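PDB 1ZXU: protein LURP-one-related 15 from Arabidopsis thaliana, which is of unknown function but might be related to the phospholipid scramblase and tubby-like superfamily of membrane-tethered transcription factors. Local coordinates for residues Ile38-Val43 / Val195-Ile200; Gly52-Thr57 / Leu203-Asp208; Val26-Lys31 / Pro87-Arg92; Val159-Gly162 / Ile167-Gln170; Val133-Asn138 / Cys144-Lys149. All coordinates share one frame; numbering follows the deposited sequence.

Contact 1: Ile38-Val43 / Val195-Ile200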
# COMPACT_ATOMS: atom_id res chain seq x y z
N ILE A 38 11.31 -5.12 6.93
CA ILE A 38 11.49 -3.68 6.76
C ILE A 38 10.34 -3.02 7.51
O ILE A 38 9.19 -3.48 7.37
CB ILE A 38 11.31 -3.33 5.27
CG1 ILE A 38 12.54 -3.78 4.49
CG2 ILE A 38 11.06 -1.81 5.08
CD1 ILE A 38 12.39 -3.55 2.98
N ASP A 39 10.62 -1.97 8.29
CA ASP A 39 9.57 -1.21 8.99
C ASP A 39 9.39 0.07 8.22
O ASP A 39 10.39 0.71 7.89
CB ASP A 39 9.95 -0.85 10.40
CG ASP A 39 9.69 -1.99 11.38
OD1 ASP A 39 9.42 -3.12 10.95
OD2 ASP A 39 9.74 -1.76 12.60
N MSE A 40 8.16 0.39 7.86
CA MSE A 40 7.90 1.64 7.12
C MSE A 40 7.09 2.57 7.97
O MSE A 40 6.34 2.14 8.87
CB MSE A 40 7.15 1.37 5.82
CG MSE A 40 7.78 0.31 4.95
SE MSE A 40 6.90 0.11 3.23
CE MSE A 40 5.12 0.15 3.92
N ALA A 41 7.20 3.89 7.71
CA ALA A 41 6.43 4.83 8.50
C ALA A 41 6.07 6.03 7.62
O ALA A 41 6.72 6.22 6.57
CB ALA A 41 7.30 5.31 9.69
N ILE A 42 5.07 6.81 8.03
CA ILE A 42 4.61 8.01 7.31
C ILE A 42 5.24 9.26 7.95
O ILE A 42 5.27 9.42 9.20
CB ILE A 42 3.06 8.14 7.37
CG1 ILE A 42 2.41 7.08 6.46
CG2 ILE A 42 2.57 9.56 6.95
CD1 ILE A 42 0.87 7.04 6.53
N VAL A 43 5.78 10.11 7.09
CA VAL A 43 6.25 11.44 7.50
C VAL A 43 5.46 12.48 6.70
O VAL A 43 5.36 12.41 5.45
CB VAL A 43 7.75 11.63 7.21
CG1 VAL A 43 8.18 13.06 7.60
CG2 VAL A 43 8.63 10.58 7.93
N VAL A 195 7.91 -10.17 1.12
CA VAL A 195 6.63 -9.57 0.81
C VAL A 195 6.91 -8.24 0.06
O VAL A 195 7.82 -7.49 0.42
CB VAL A 195 5.91 -9.26 2.13
CG1 VAL A 195 4.62 -8.41 1.92
CG2 VAL A 195 5.55 -10.58 2.85
N ASP A 196 6.08 -7.95 -0.92
CA ASP A 196 6.28 -6.78 -1.78
C ASP A 196 5.98 -5.51 -0.99
O ASP A 196 4.83 -5.27 -0.61
CB ASP A 196 5.34 -6.96 -2.96
CG ASP A 196 5.52 -5.90 -4.03
OD1 ASP A 196 5.70 -4.73 -3.68
OD2 ASP A 196 5.43 -6.26 -5.22
N TYR A 197 7.01 -4.72 -0.70
CA TYR A 197 6.75 -3.57 0.19
C TYR A 197 6.08 -2.39 -0.56
O TYR A 197 5.53 -1.47 0.07
CB TYR A 197 8.01 -3.16 1.01
CG TYR A 197 9.15 -2.47 0.24
CD1 TYR A 197 9.05 -1.12 -0.14
CD2 TYR A 197 10.33 -3.19 -0.03
CE1 TYR A 197 10.11 -0.47 -0.79
CE2 TYR A 197 11.39 -2.55 -0.68
CZ TYR A 197 11.25 -1.20 -1.07
OH TYR A 197 12.29 -0.53 -1.73
N ALA A 198 6.12 -2.42 -1.89
CA ALA A 198 5.36 -1.38 -2.64
C ALA A 198 3.89 -1.72 -2.54
O ALA A 198 3.03 -0.87 -2.34
CB ALA A 198 5.79 -1.28 -4.10
N PHE A 199 3.60 -3.00 -2.63
CA PHE A 199 2.20 -3.43 -2.43
C PHE A 199 1.71 -3.01 -1.01
O PHE A 199 0.68 -2.36 -0.87
CB PHE A 199 2.18 -4.96 -2.59
CG PHE A 199 0.87 -5.58 -2.16
CD1 PHE A 199 -0.36 -5.13 -2.70
CD2 PHE A 199 0.86 -6.57 -1.16
CE1 PHE A 199 -1.58 -5.68 -2.31
CE2 PHE A 199 -0.34 -7.16 -0.80
CZ PHE A 199 -1.58 -6.70 -1.33
N ILE A 200 2.47 -3.33 0.03
CA ILE A 200 2.05 -2.92 1.36
C ILE A 200 1.92 -1.37 1.53
O ILE A 200 0.95 -0.87 2.11
CB ILE A 200 2.97 -3.51 2.44
CG1 ILE A 200 3.03 -5.05 2.28
CG2 ILE A 200 2.46 -2.99 3.81
CD1 ILE A 200 1.67 -5.76 2.45

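Contact 2: Gly52-Thr57 / Leu203-Asp208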
# COMPACT_ATOMS: atom_id res chain seq x y z
N GLY A 52 -3.47 14.64 0.94
CA GLY A 52 -3.03 13.40 0.32
C GLY A 52 -1.53 13.25 0.11
O GLY A 52 -1.10 12.22 -0.42
N ASN A 53 -0.74 14.28 0.46
CA ASN A 53 0.71 14.24 0.23
C ASN A 53 1.52 13.96 1.47
O ASN A 53 1.41 14.65 2.51
CB ASN A 53 1.23 15.51 -0.46
CG ASN A 53 0.63 15.73 -1.82
OD1 ASN A 53 -0.30 15.03 -2.24
ND2 ASN A 53 1.19 16.68 -2.55
N PHE A 54 2.39 12.97 1.37
CA PHE A 54 3.26 12.59 2.48
C PHE A 54 4.32 11.66 1.93
O PHE A 54 4.31 11.39 0.75
CB PHE A 54 2.49 11.97 3.67
CG PHE A 54 1.63 10.78 3.32
CD1 PHE A 54 2.19 9.48 3.28
CD2 PHE A 54 0.26 10.94 3.08
CE1 PHE A 54 1.37 8.36 3.00
CE2 PHE A 54 -0.55 9.82 2.82
CZ PHE A 54 -0.00 8.57 2.77
N VAL A 55 5.28 11.28 2.76
CA VAL A 55 6.35 10.38 2.35
C VAL A 55 6.32 9.12 3.20
O VAL A 55 5.90 9.16 4.37
CB VAL A 55 7.69 11.06 2.47
CG1 VAL A 55 8.82 10.10 2.25
CG2 VAL A 55 7.78 12.17 1.35
N ILE A 56 6.74 8.00 2.62
CA ILE A 56 6.83 6.76 3.44
C ILE A 56 8.32 6.48 3.53
O ILE A 56 8.99 6.43 2.50
CB ILE A 56 6.08 5.63 2.75
CG1 ILE A 56 4.56 5.89 2.81
CG2 ILE A 56 6.47 4.29 3.42
CD1 ILE A 56 3.73 4.97 1.92
N THR A 57 8.84 6.28 4.74
CA THR A 57 10.31 6.11 4.94
C THR A 57 10.53 4.77 5.60
O THR A 57 9.58 4.17 6.11
CB THR A 57 10.93 7.24 5.85
OG1 THR A 57 10.39 7.16 7.17
CG2 THR A 57 10.69 8.63 5.25
N LEU A 203 -1.33 -0.20 0.31
CA LEU A 203 -2.41 -0.45 1.24
C LEU A 203 -2.44 0.60 2.35
O LEU A 203 -3.50 0.98 2.81
CB LEU A 203 -2.30 -1.89 1.83
CG LEU A 203 -2.46 -2.98 0.76
CD1 LEU A 203 -2.38 -4.38 1.49
CD2 LEU A 203 -3.81 -2.91 0.07
N VAL A 204 -1.25 0.99 2.84
CA VAL A 204 -1.13 2.03 3.85
C VAL A 204 -1.74 3.34 3.34
O VAL A 204 -2.49 4.01 4.07
CB VAL A 204 0.33 2.22 4.24
CG1 VAL A 204 0.50 3.53 5.13
CG2 VAL A 204 0.82 0.93 4.97
N VAL A 205 -1.47 3.63 2.08
CA VAL A 205 -2.06 4.80 1.42
C VAL A 205 -3.60 4.74 1.40
O VAL A 205 -4.27 5.70 1.74
CB VAL A 205 -1.48 5.02 0.02
CG1 VAL A 205 -2.23 6.17 -0.70
CG2 VAL A 205 0.06 5.33 0.15
N ILE A 206 -4.12 3.60 1.00
CA ILE A 206 -5.59 3.40 1.02
C ILE A 206 -6.18 3.50 2.44
O ILE A 206 -7.27 4.10 2.64
CB ILE A 206 -5.95 2.05 0.36
CG1 ILE A 206 -5.65 2.13 -1.14
CG2 ILE A 206 -7.41 1.72 0.59
CD1 ILE A 206 -5.67 0.78 -1.87
N LEU A 207 -5.53 2.89 3.44
CA LEU A 207 -6.01 3.03 4.82
C LEU A 207 -6.04 4.46 5.26
O LEU A 207 -6.97 4.90 5.94
CB LEU A 207 -5.14 2.21 5.76
CG LEU A 207 -5.33 0.71 5.58
CD1 LEU A 207 -4.22 -0.03 6.28
CD2 LEU A 207 -6.73 0.33 6.16
N ASP A 208 -4.98 5.19 4.93
CA ASP A 208 -4.93 6.61 5.27
C ASP A 208 -6.12 7.37 4.58
O ASP A 208 -6.76 8.23 5.22
CB ASP A 208 -3.63 7.18 4.79
CG ASP A 208 -3.54 8.68 5.02
OD1 ASP A 208 -3.28 9.04 6.16
OD2 ASP A 208 -3.74 9.42 4.05

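Contact 3: Val26-Lys31 / Pro87-Arg92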
# COMPACT_ATOMS: atom_id res chain seq x y z
N VAL A 26 4.95 -11.46 -4.29
CA VAL A 26 5.25 -10.45 -5.30
C VAL A 26 3.94 -10.00 -5.95
O VAL A 26 3.12 -10.83 -6.37
CB VAL A 26 6.27 -10.96 -6.34
CG1 VAL A 26 6.02 -12.41 -6.70
CG2 VAL A 26 6.30 -10.07 -7.60
N VAL A 27 3.74 -8.68 -6.01
CA VAL A 27 2.48 -8.14 -6.51
C VAL A 27 2.75 -7.02 -7.53
O VAL A 27 2.20 -7.02 -8.65
CB VAL A 27 1.58 -7.62 -5.36
CG1 VAL A 27 0.36 -6.98 -5.93
CG2 VAL A 27 1.11 -8.79 -4.47
N VAL A 28 3.63 -6.12 -7.14
CA VAL A 28 3.95 -4.95 -7.97
C VAL A 28 5.16 -5.26 -8.84
O VAL A 28 5.11 -5.11 -10.09
CB VAL A 28 4.16 -3.65 -7.09
CG1 VAL A 28 4.78 -2.48 -7.95
CG2 VAL A 28 2.87 -3.25 -6.37
N ASP A 29 6.21 -5.72 -8.17
CA ASP A 29 7.52 -6.00 -8.82
C ASP A 29 8.39 -6.78 -7.84
O ASP A 29 8.55 -6.39 -6.68
CB ASP A 29 8.21 -4.67 -9.19
CG ASP A 29 9.48 -4.87 -10.12
OD1 ASP A 29 10.35 -5.73 -9.86
OD2 ASP A 29 9.61 -4.09 -11.10
N PRO A 30 9.04 -7.86 -8.32
CA PRO A 30 9.94 -8.59 -7.42
C PRO A 30 11.07 -7.76 -6.80
O PRO A 30 11.61 -8.14 -5.77
CB PRO A 30 10.51 -9.73 -8.31
CG PRO A 30 10.29 -9.27 -9.70
CD PRO A 30 8.99 -8.46 -9.67
N LYS A 31 11.44 -6.61 -7.38
CA LYS A 31 12.46 -5.77 -6.78
C LYS A 31 12.06 -5.15 -5.43
O LYS A 31 12.91 -4.65 -4.68
CB LYS A 31 12.95 -4.69 -7.75
CG LYS A 31 12.04 -3.49 -7.88
CD LYS A 31 12.62 -2.41 -8.71
CE LYS A 31 11.77 -2.16 -9.94
NZ LYS A 31 12.42 -1.20 -10.90
N PRO A 87 7.11 7.01 -11.14
CA PRO A 87 5.89 6.36 -10.61
C PRO A 87 6.05 4.88 -10.46
O PRO A 87 6.50 4.20 -11.40
CB PRO A 87 4.83 6.66 -11.67
CG PRO A 87 5.33 8.01 -12.31
CD PRO A 87 6.82 7.80 -12.37
N VAL A 88 5.63 4.35 -9.29
CA VAL A 88 5.70 2.94 -9.04
C VAL A 88 4.29 2.33 -9.27
O VAL A 88 4.14 1.30 -9.96
CB VAL A 88 6.15 2.70 -7.59
CG1 VAL A 88 6.08 1.20 -7.21
CG2 VAL A 88 7.60 3.33 -7.40
N VAL A 89 3.32 2.92 -8.56
CA VAL A 89 1.91 2.58 -8.84
C VAL A 89 1.04 3.84 -8.79
O VAL A 89 1.40 4.85 -8.18
CB VAL A 89 1.29 1.54 -7.85
CG1 VAL A 89 2.00 0.14 -7.98
CG2 VAL A 89 1.33 2.06 -6.43
N THR A 90 -0.12 3.73 -9.44
CA THR A 90 -1.18 4.79 -9.37
C THR A 90 -2.42 4.15 -8.75
O THR A 90 -2.78 3.05 -9.15
CB THR A 90 -1.50 5.31 -10.80
OG1 THR A 90 -0.32 5.96 -11.30
CG2 THR A 90 -2.60 6.36 -10.70
N LEU A 91 -2.97 4.83 -7.76
CA LEU A 91 -4.26 4.35 -7.12
C LEU A 91 -5.36 5.26 -7.63
O LEU A 91 -5.18 6.50 -7.62
CB LEU A 91 -4.14 4.56 -5.62
CG LEU A 91 -3.18 3.60 -4.94
CD1 LEU A 91 -1.74 4.02 -5.07
CD2 LEU A 91 -3.54 3.58 -3.47
N ARG A 92 -6.48 4.68 -8.03
CA ARG A 92 -7.62 5.49 -8.48
C ARG A 92 -8.83 5.04 -7.71
O ARG A 92 -9.11 3.85 -7.62
CB ARG A 92 -7.85 5.36 -10.00
CG ARG A 92 -8.82 6.41 -10.54
CD ARG A 92 -9.05 6.26 -12.05
NE ARG A 92 -9.62 4.94 -12.37
CZ ARG A 92 -9.78 4.47 -13.61
NH1 ARG A 92 -9.41 5.20 -14.66
NH2 ARG A 92 -10.30 3.26 -13.79

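Contact 4: Val159-Gly162 / Ile167-Gln170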
# COMPACT_ATOMS: atom_id res chain seq x y z
N VAL A 159 -2.10 -7.31 7.63
CA VAL A 159 -2.41 -7.76 6.28
C VAL A 159 -2.10 -9.27 6.22
O VAL A 159 -0.98 -9.70 6.59
CB VAL A 159 -1.50 -7.05 5.23
CG1 VAL A 159 -1.97 -7.36 3.82
CG2 VAL A 159 -1.55 -5.50 5.41
N TYR A 160 -3.08 -10.03 5.68
CA TYR A 160 -2.96 -11.49 5.53
C TYR A 160 -3.00 -11.89 4.08
O TYR A 160 -3.71 -11.24 3.28
CB TYR A 160 -4.16 -12.15 6.18
CG TYR A 160 -4.28 -11.88 7.64
CD1 TYR A 160 -3.68 -12.74 8.56
CD2 TYR A 160 -4.99 -10.79 8.09
CE1 TYR A 160 -3.81 -12.52 9.94
CE2 TYR A 160 -5.12 -10.55 9.47
CZ TYR A 160 -4.51 -11.41 10.37
OH TYR A 160 -4.67 -11.16 11.71
N ALA A 161 -2.28 -12.97 3.75
CA ALA A 161 -2.38 -13.63 2.44
C ALA A 161 -3.66 -14.46 2.49
O ALA A 161 -3.98 -15.09 3.51
CB ALA A 161 -1.15 -14.56 2.20
N GLY A 162 -4.44 -14.40 1.43
CA GLY A 162 -5.78 -14.98 1.43
C GLY A 162 -5.74 -16.51 1.59
O GLY A 162 -6.48 -17.07 2.40
N ILE A 167 0.38 -13.97 7.83
CA ILE A 167 0.56 -12.47 8.00
C ILE A 167 1.71 -12.05 7.09
O ILE A 167 2.80 -12.61 7.13
CB ILE A 167 0.94 -12.12 9.42
CG1 ILE A 167 -0.26 -12.36 10.33
CG2 ILE A 167 1.35 -10.63 9.58
CD1 ILE A 167 0.15 -12.37 11.79
N VAL A 168 1.45 -11.02 6.25
CA VAL A 168 2.49 -10.45 5.40
C VAL A 168 2.98 -9.07 5.87
O VAL A 168 4.06 -8.65 5.47
CB VAL A 168 2.08 -10.40 3.90
CG1 VAL A 168 1.80 -11.85 3.36
CG2 VAL A 168 0.89 -9.56 3.71
N ALA A 169 2.17 -8.41 6.69
CA ALA A 169 2.57 -7.12 7.28
C ALA A 169 1.79 -6.84 8.53
O ALA A 169 0.63 -7.26 8.65
CB ALA A 169 2.37 -5.97 6.29
N GLN A 170 2.41 -6.10 9.41
CA GLN A 170 1.78 -5.81 10.70
C GLN A 170 2.09 -4.38 11.18
O GLN A 170 3.25 -4.01 11.26
CB GLN A 170 2.37 -6.82 11.71
CG GLN A 170 2.15 -6.52 13.17
CD GLN A 170 0.90 -7.14 13.65
OE1 GLN A 170 0.80 -8.37 13.67
NE2 GLN A 170 -0.11 -6.31 13.99

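Contact 5: Val133-Asn138 / Cys144-Lys149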
# COMPACT_ATOMS: atom_id res chain seq x y z
N VAL A 133 -8.44 -7.49 -1.02
CA VAL A 133 -7.67 -7.21 -2.21
C VAL A 133 -7.82 -8.35 -3.19
O VAL A 133 -7.60 -9.51 -2.83
CB VAL A 133 -6.16 -7.12 -1.84
CG1 VAL A 133 -5.35 -6.81 -3.13
CG2 VAL A 133 -6.01 -6.05 -0.73
N PHE A 134 -8.09 -8.01 -4.43
CA PHE A 134 -8.23 -8.99 -5.55
C PHE A 134 -7.23 -8.66 -6.64
O PHE A 134 -7.28 -7.59 -7.21
CB PHE A 134 -9.63 -8.90 -6.13
CG PHE A 134 -10.70 -9.12 -5.10
CD1 PHE A 134 -11.23 -10.38 -4.90
CD2 PHE A 134 -11.16 -8.04 -4.36
CE1 PHE A 134 -12.20 -10.59 -3.93
CE2 PHE A 134 -12.10 -8.24 -3.35
CZ PHE A 134 -12.62 -9.56 -3.18
N LEU A 135 -6.32 -9.60 -6.93
CA LEU A 135 -5.36 -9.34 -8.00
C LEU A 135 -6.07 -9.19 -9.34
O LEU A 135 -7.19 -9.73 -9.53
CB LEU A 135 -4.29 -10.46 -8.05
CG LEU A 135 -3.46 -10.61 -6.77
CD1 LEU A 135 -2.67 -11.95 -6.85
CD2 LEU A 135 -2.52 -9.43 -6.57
N GLY A 136 -5.44 -8.48 -10.26
CA GLY A 136 -6.05 -8.14 -11.55
C GLY A 136 -6.61 -9.34 -12.30
O GLY A 136 -7.64 -9.20 -12.98
N HIS A 137 -5.98 -10.52 -12.17
CA HIS A 137 -6.40 -11.74 -12.90
C HIS A 137 -7.45 -12.54 -12.16
O HIS A 137 -7.89 -13.61 -12.63
CB HIS A 137 -5.19 -12.68 -13.12
CG HIS A 137 -4.62 -13.21 -11.83
ND1 HIS A 137 -3.46 -12.72 -11.26
CD2 HIS A 137 -5.08 -14.16 -10.98
CE1 HIS A 137 -3.22 -13.37 -10.14
NE2 HIS A 137 -4.19 -14.23 -9.93
N ASN A 138 -7.82 -12.07 -10.97
CA ASN A 138 -8.79 -12.76 -10.16
C ASN A 138 -10.17 -12.28 -10.57
O ASN A 138 -10.66 -11.26 -10.08
CB ASN A 138 -8.53 -12.48 -8.66
CG ASN A 138 -9.47 -13.25 -7.72
OD1 ASN A 138 -10.50 -13.84 -8.16
ND2 ASN A 138 -9.12 -13.26 -6.41
N CYS A 144 -10.81 -13.30 -1.90
CA CYS A 144 -9.75 -12.29 -2.07
C CYS A 144 -8.39 -12.93 -2.00
O CYS A 144 -8.20 -14.04 -1.45
CB CYS A 144 -9.87 -11.17 -1.06
SG CYS A 144 -9.99 -11.80 0.54
N ASP A 145 -7.39 -12.23 -2.56
CA ASP A 145 -6.00 -12.66 -2.50
C ASP A 145 -5.25 -12.20 -1.25
O ASP A 145 -4.31 -12.86 -0.78
CB ASP A 145 -5.28 -12.16 -3.74
CG ASP A 145 -5.90 -12.78 -5.00
OD1 ASP A 145 -5.75 -14.02 -5.17
OD2 ASP A 145 -6.59 -12.07 -5.75
N PHE A 146 -5.65 -11.05 -0.72
CA PHE A 146 -5.14 -10.57 0.59
C PHE A 146 -6.29 -9.93 1.33
O PHE A 146 -7.26 -9.39 0.70
CB PHE A 146 -4.02 -9.52 0.41
CG PHE A 146 -2.82 -10.03 -0.37
CD1 PHE A 146 -1.74 -10.58 0.32
CD2 PHE A 146 -2.81 -10.01 -1.77
CE1 PHE A 146 -0.60 -11.07 -0.40
CE2 PHE A 146 -1.69 -10.48 -2.49
CZ PHE A 146 -0.60 -11.01 -1.80
N ARG A 147 -6.16 -9.85 2.65
CA ARG A 147 -7.15 -9.11 3.43
C ARG A 147 -6.44 -8.25 4.48
O ARG A 147 -5.37 -8.61 4.98
CB ARG A 147 -8.17 -10.01 4.11
CG ARG A 147 -7.63 -11.22 4.78
CD ARG A 147 -8.82 -12.11 5.23
NE ARG A 147 -9.08 -13.19 4.29
CZ ARG A 147 -8.38 -14.32 4.26
NH1 ARG A 147 -7.37 -14.50 5.11
NH2 ARG A 147 -8.68 -15.26 3.37
N VAL A 148 -7.05 -7.14 4.83
CA VAL A 148 -6.53 -6.34 5.95
C VAL A 148 -7.57 -6.35 7.07
O VAL A 148 -8.75 -6.07 6.84
CB VAL A 148 -6.30 -4.87 5.49
CG1 VAL A 148 -5.64 -4.06 6.62
CG2 VAL A 148 -5.45 -4.80 4.16
N LYS A 149 -7.12 -6.69 8.27
CA LYS A 149 -7.98 -6.68 9.47
C LYS A 149 -7.37 -5.73 10.50
O LYS A 149 -6.31 -5.17 10.29
CB LYS A 149 -8.02 -8.08 10.04
CG LYS A 149 -8.50 -9.12 9.05
CD LYS A 149 -8.71 -10.51 9.77
CE LYS A 149 -9.53 -11.43 8.87
NZ LYS A 149 -9.44 -12.89 9.26
O HOH W 1 -6.33 -15.04 -7.77

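Contact 1: Ile38-Val43 / Val195-Ile200
M40, here a selenomethionine, and I38 reach from strand 38-43 to the first turn of helix 197-211, where Y197 receives both. The methyl CD1 of I38 lies 3.7 Å from CD2 of the Y197 ring, at a slant. M40 crosses Y197 at about a right angle, and its SE atom comes 4.1 Å from Y197 CB. This is a Met-aromatic contact of slanted geometry, with SE 5.3 Å from the centroid of the Y197 ring. A bend at chi3 (-45°) of M40 carries CE past the tyrosine, to 4.1 Å from CG2 of I200 one turn further on. The I38-Y197 and M40-I200 meetings are apolar, while SE of M40 also lies 3.8 Å from Y197 O.

The second shell fixes the helix start. D196 is the N-cap: its OD1 accepts from F199 N at 2.9 Å, met from above the carboxylate plane, and weakly from A198 N. The other oxygen of D196, OD2, receives the backbone N-H groups of V27, V28 and D29, tying the N-terminal loop to the same cap. Beyond, Y32 meets the Y197 ring edge-to-face, and I56 packs on M40. Such a helix, enclosed by an antiparallel barrel, is characteristic of the tubby-like fold of the LOR family.

Contact 2: Gly52-Thr57 / Leu203-Asp208
F54 and I56, two residues apart on strand 54-58, face the central helix of the tubby-like barrel and meet V205 and D208 one turn apart on it. The strand and helix segments run at 139° to each other with their axes 11.0 Å apart, a spacing bridged by side chains alone. The close part lies at the ring of F54, whose CE2 comes 3.4 Å from OD2 of D208. The two side chains arrive from opposite directions, with ring and carboxylate planes 67° apart. F54 takes the sterically least roomy first torsion (chi1 55°), CG sitting between backbone N and carbonyl carbon, which sets the ring against V205 and D208.

R44 makes a salt bridge with OD1 of D208 and a cation-pi contact with F54, and its charge would probably ease an acidic group beside a ring. Were F54 replaced by an alanine, V205 would probably face a gap and R44 lose its aromatic partner. Elsewhere the fit is looser: V204 points at the strand, yet its side chain stays 4.8 Å away. On the outer side N53 is exposed to solvent. At the middle, CG2 of V205 lies 4.1 Å from I56 CD1 and 4.2 Å from F54 CZ.

Contact 3: Val26-Lys31 / Pro87-Arg92
The backbone of loop 26-31 passes strand 87-92 with V28 nearest V89, their CA atoms 7.8 Å apart, so the two chains meet through side chains and not through a sheet ladder. One residue of the loop does the touching. V28 presents both methyls to the strand. CG1, set opposite the main-chain nitrogen (chi1 169°), stands 3.8 Å from V89 CG1 and 4.0 Å from V88 CG1, while CG2 lies 3.9 Å from V89 CG1. A single methyl of V89 thus sits against the fork of V28, and V88 crosses V28 at about a right angle.

Two consecutive strand residues can share this partner because V88 and V89 form a classic beta bulge opposite L80 of strand 77-81. The bulge belongs to the barrel wall and also touches the helix directly, V88 on A198, while the loop adds V27 on F199. On its helix side the loop is held by the cap residue D196. Just after V28, D29 makes an Asx turn, its OD1 accepting from K31 N at 2.8 Å. The donor approaches on the anti side, 29° out of the carboxylate plane, and the bond is almost straight at 174°.

Contact 4: Val159-Gly162 / Ile167-Gln170
The carbonyl oxygen of V159 is held by two N-H groups of strand 167-173: V168 N donates at 2.8 Å, and A169 N adds a weak bond at 3.4 Å. A CA-H...O contact from I167 CA, at 3.5 Å, joins them. In return V159 N gives a nearly straight bond (170°) to A169 O, 2.9 Å away. Two successive residues, V168 and A169, therefore stand opposite one, the signature of a classic beta bulge in an antiparallel hairpin. The register slips by one, with V159 paired to A169 and Y160 to I167.

The side chains follow the bulge. With CG1 of V168 opposite the carbonyl carbon (chi1 -61°), its CG2 is left between backbone N and carbonyl carbon, against V159 and 3.6 Å from CG1 of that residue. The same branch lies close to the oxygen of V159. On the barrel's inner side, V159 CG2 rests on the CB of A169; helix 197-211 contributes L203 against V159 and I200 against both V168 and A169. On the other face Y160 and I167 run side by side, pointing the same way, and CG1 of I167 lies 3.6 Å from CE1 of the Y160 ring at a slant. K149 adds a cation-pi contact to that ring from the neighbouring strand.

Contact 5: Val133-Asn138 / Cys144-Lys149
V133 stands opposite both D145 and F146, a classic beta bulge in the hairpin of strands 131-135 and 146-149. F134 lies on the other side of the sheet from V133 and F146. Its ring meets C144, whose CB lies over one face, 4.0 Å from the centroid and offset toward the rim, a CH-pi contact. V133 crosses F146 on the side of the sheet facing helix 197-211, where F199 meets both. CD2 of L135 meets the F146 ring at its edge, near its plane.

D145 turns back along the hairpin, its CG opposite the carbonyl carbon (chi1 -62°). This places OD2 between two donors on opposite faces of the carboxylate: L135 N at 2.8 Å on the anti side, and N138 ND2 at 2.9 Å. N138 and D145 slide past each other in opposite directions, amide and carboxylate planes 69° apart. OD2 lies in the amide plane of N138, and the two bonds would favour a charged carboxylate. Trimming D145 to an alanine is likely to leave L135 N without its acceptor and cost the N138 amide one of its bonds, though R143 O and D140 N would still hold it. The remaining oxygen, D145 OD1, accepts from a water at 2.9 Å, which accepts a weak bond from H137 NE2, 3.1 Å away.

Helix 197-211 unites the five contacts, since contacts 1 and 2 engage successive parts of it, contacts 4 and 5 belong to the barrel wall around it, and contact 3 joins the N-terminal loop to that wall. Contacts 1 and 2 have centres about 10 Å apart and use neighbouring strands, 38-43 and 54-58, probably hydrogen-bonded from T57 N to A41 O at 2.8 Å. Contact 3 meets contact 1 near the helix start, F199 CD1 lying 3.8 Å from V27 CG1. Contacts 4 and 5 adjoin along the sheet, with G162 N 2.7 Å from D145 O. Contacts 2 and 5, about 19 Å apart between centres, lie on opposite sides of the chain's centre, yet L203 CD2 still reaches V133 CG2 at 3.9 Å.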